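Local coordinates for uncharacterized protein MG377 homolog (Mycoplasma pneumoniae, PDB 1ZXJ) that is of unknown function but may act as a chaperone, built as a mostly helical protein of three lobes, at residues 45-50 with 207-212. Residues are numbered along the deposited sequence; the frame is centred on the assembly and turned at random.
Sequences VIEVER and KFHFNL
Four backbone hydrogen bonds join Ile46 and Val48 to the chain at 207-212, pairing strand 46-48 with strand 208-210 in parallel. Ile46 N donates to Lys207 O (3.0 Å), and Ile46 O accepts from His209 N (2.8 Å); two residues on, Val48 N reaches His209 O (2.8 Å) and Val48 O receives Asn211 N (3.0 Å). Across these two segments the bonds on the 45-50 side come from Ile46 and Val48, while Lys207, His209 and Asn211 answer them. The strand pairing ends at Asn211, the centre of an inverse gamma turn. Just past it a water donates to both Glu49 O and Asn211 O, carrying the link beyond the strands.

The apolar contacts lie on the face of Ile46, Val48, Phe208 and Phe210. Ile46 runs beside Phe208 and points the same way, its CB 3.8 Å from Phe208 CD2. Val48 serves both rings: CG2 approaches Phe208 CD2 obliquely, and CB sits 3.6 Å from Phe210 CD2. With CG1 anti to the backbone N (chi1 -176°), Val48 also lays that methyl against the Phe210 ring. Helix 74-98 packs against part of this face, Leu90 meeting both phenylalanines and Cys93 meeting Ile46.

Polar side chains take the other face, where Glu47 and His209 run side by side. Beyond the strand, Glu49 OE2 comes within 2.9 Å of Asn211 ND2, the carboxylate and amide planes 77° apart.

The chemistry is thus divided: backbone bonds fix the register of two short strands far apart in sequence, and a greasy face seats the C-terminal one, together with 46-48, on helix 74-98, leaving the polar face turned from that helix.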
loop_
_atom_site.group_PDB
_atom_site.type_symbol
_atom_site.label_atom_id
_atom_site.label_comp_id
_atom_site.label_asym_id
_atom_site.label_seq_id
_atom_site.Cartn_x
_atom_site.Cartn_y
_atom_site.Cartn_z
ATOM N N VAL A 45 -14.235 -16.583 -3.420
ATOM C CA VAL A 45 -14.441 -15.244 -3.955
ATOM C C VAL A 45 -14.519 -14.222 -2.817
ATOM O O VAL A 45 -15.010 -14.534 -1.729
ATOM C CB VAL A 45 -15.733 -15.199 -4.798
ATOM C CG1 VAL A 45 -16.030 -13.791 -5.251
ATOM C CG2 VAL A 45 -15.565 -16.083 -6.008
ATOM N N ILE A 46 -14.000 -13.025 -3.074
ATOM C CA ILE A 46 -14.005 -11.931 -2.113
ATOM C C ILE A 46 -15.213 -11.049 -2.350
ATOM O O ILE A 46 -15.474 -10.638 -3.475
ATOM C CB ILE A 46 -12.767 -11.026 -2.272
ATOM C CG1 ILE A 46 -11.504 -11.770 -1.863
ATOM C CG2 ILE A 46 -12.945 -9.752 -1.455
ATOM C CD1 ILE A 46 -11.175 -12.881 -2.742
ATOM N N GLU A 47 -15.938 -10.746 -1.284
ATOM C CA GLU A 47 -17.112 -9.894 -1.386
ATOM C C GLU A 47 -16.657 -8.458 -1.210
ATOM O O GLU A 47 -15.959 -8.133 -0.246
ATOM C CB GLU A 47 -18.117 -10.224 -0.284
ATOM C CG GLU A 47 -18.702 -11.639 -0.347
ATOM C CD GLU A 47 -19.886 -11.748 -1.299
ATOM O OE1 GLU A 47 -20.511 -12.835 -1.363
ATOM O OE2 GLU A 47 -20.195 -10.739 -1.979
ATOM N N VAL A 48 -17.037 -7.593 -2.140
ATOM C CA VAL A 48 -16.670 -6.191 -2.020
ATOM C C VAL A 48 -17.897 -5.419 -1.551
ATOM O O VAL A 48 -18.931 -5.420 -2.213
ATOM C CB VAL A 48 -16.223 -5.592 -3.373
ATOM C CG1 VAL A 48 -15.746 -4.152 -3.165
ATOM C CG2 VAL A 48 -15.139 -6.449 -3.999
ATOM N N GLU A 49 -17.779 -4.754 -0.411
ATOM C CA GLU A 49 -18.891 -3.988 0.117
ATOM C C GLU A 49 -19.218 -2.676 -0.586
ATOM O O GLU A 49 -20.374 -2.299 -0.657
ATOM C CB GLU A 49 -18.697 -3.754 1.607
ATOM C CG GLU A 49 -18.824 -5.034 2.433
ATOM C CD GLU A 49 -19.616 -6.149 1.710
ATOM O OE1 GLU A 49 -19.018 -6.885 0.887
ATOM O OE2 GLU A 49 -20.842 -6.289 1.957
ATOM N N ARG A 50 -18.235 -1.965 -1.112
ATOM C CA ARG A 50 -18.576 -0.723 -1.798
ATOM C C ARG A 50 -17.765 -0.458 -3.036
ATOM O O ARG A 50 -16.647 -0.917 -3.152
ATOM C CB ARG A 50 -18.497 0.488 -0.851
ATOM C CG ARG A 50 -17.197 0.643 -0.128
ATOM C CD ARG A 50 -17.160 1.928 0.658
ATOM N NE ARG A 50 -18.153 1.997 1.735
ATOM C CZ ARG A 50 -18.373 3.094 2.466
ATOM N NH1 ARG A 50 -17.669 4.201 2.231
ATOM N NH2 ARG A 50 -19.286 3.090 3.431
ATOM N N LYS A 207 -10.793 -13.665 -7.267
ATOM C CA LYS A 207 -12.017 -13.386 -8.025
ATOM C C LYS A 207 -12.848 -12.496 -7.081
ATOM O O LYS A 207 -12.969 -12.782 -5.885
ATOM C CB LYS A 207 -12.821 -14.655 -8.280
ATOM C CG LYS A 207 -12.180 -15.727 -9.119
ATOM C CD LYS A 207 -12.990 -17.026 -8.928
ATOM C CE LYS A 207 -12.395 -18.242 -9.640
ATOM N NZ LYS A 207 -12.574 -18.191 -11.125
ATOM N N PHE A 208 -13.429 -11.425 -7.593
ATOM C CA PHE A 208 -14.215 -10.562 -6.721
ATOM C C PHE A 208 -15.673 -10.621 -7.089
ATOM O O PHE A 208 -16.021 -10.923 -8.226
ATOM C CB PHE A 208 -13.742 -9.090 -6.805
ATOM C CG PHE A 208 -12.356 -8.860 -6.279
ATOM C CD1 PHE A 208 -11.245 -9.127 -7.073
ATOM C CD2 PHE A 208 -12.157 -8.432 -4.974
ATOM C CE1 PHE A 208 -9.941 -8.975 -6.571
ATOM C CE2 PHE A 208 -10.861 -8.272 -4.455
ATOM C CZ PHE A 208 -9.745 -8.551 -5.266
ATOM N N HIS A 209 -16.510 -10.361 -6.095
ATOM C CA HIS A 209 -17.955 -10.294 -6.263
ATOM C C HIS A 209 -18.388 -8.968 -5.638
ATOM O O HIS A 209 -18.045 -8.668 -4.477
ATOM C CB HIS A 209 -18.704 -11.441 -5.559
ATOM C CG HIS A 209 -20.180 -11.200 -5.487
ATOM N ND1 HIS A 209 -21.008 -11.363 -6.578
ATOM C CD2 HIS A 209 -20.937 -10.605 -4.534
ATOM C CE1 HIS A 209 -22.200 -10.866 -6.306
ATOM N NE2 HIS A 209 -22.180 -10.396 -5.073
ATOM N N PHE A 210 -19.140 -8.172 -6.390
ATOM C CA PHE A 210 -19.572 -6.882 -5.849
ATOM C C PHE A 210 -20.970 -6.937 -5.270
ATOM O O PHE A 210 -21.931 -7.130 -5.987
ATOM C CB PHE A 210 -19.494 -5.778 -6.908
ATOM C CG PHE A 210 -18.092 -5.447 -7.338
ATOM C CD1 PHE A 210 -17.532 -6.056 -8.458
ATOM C CD2 PHE A 210 -17.326 -4.537 -6.611
ATOM C CE1 PHE A 210 -16.223 -5.766 -8.855
ATOM C CE2 PHE A 210 -16.009 -4.234 -6.999
ATOM C CZ PHE A 210 -15.457 -4.858 -8.131
ATOM N N ASN A 211 -21.044 -6.763 -3.953
ATOM C CA ASN A 211 -22.276 -6.785 -3.165
ATOM C C ASN A 211 -23.066 -5.494 -3.367
ATOM O O ASN A 211 -23.016 -4.605 -2.532
ATOM C CB ASN A 211 -21.891 -6.920 -1.682
ATOM C CG ASN A 211 -23.085 -7.183 -0.771
ATOM O OD1 ASN A 211 -24.226 -6.855 -1.102
ATOM N ND2 ASN A 211 -22.817 -7.766 0.396
ATOM N N LEU A 212 -23.789 -5.381 -4.467
ATOM C CA LEU A 212 -24.553 -4.182 -4.723
ATOM C C LEU A 212 -26.016 -4.425 -4.342
ATOM O O LEU A 212 -26.725 -3.518 -3.909
ATOM C CB LEU A 212 -24.424 -3.807 -6.199
ATOM C CG LEU A 212 -22.996 -3.581 -6.723
ATOM C CD1 LEU A 212 -23.032 -3.246 -8.202
ATOM C CD2 LEU A 212 -22.328 -2.462 -5.979
HETATM O O HOH W 1 -22.530 -1.792 -2.017
#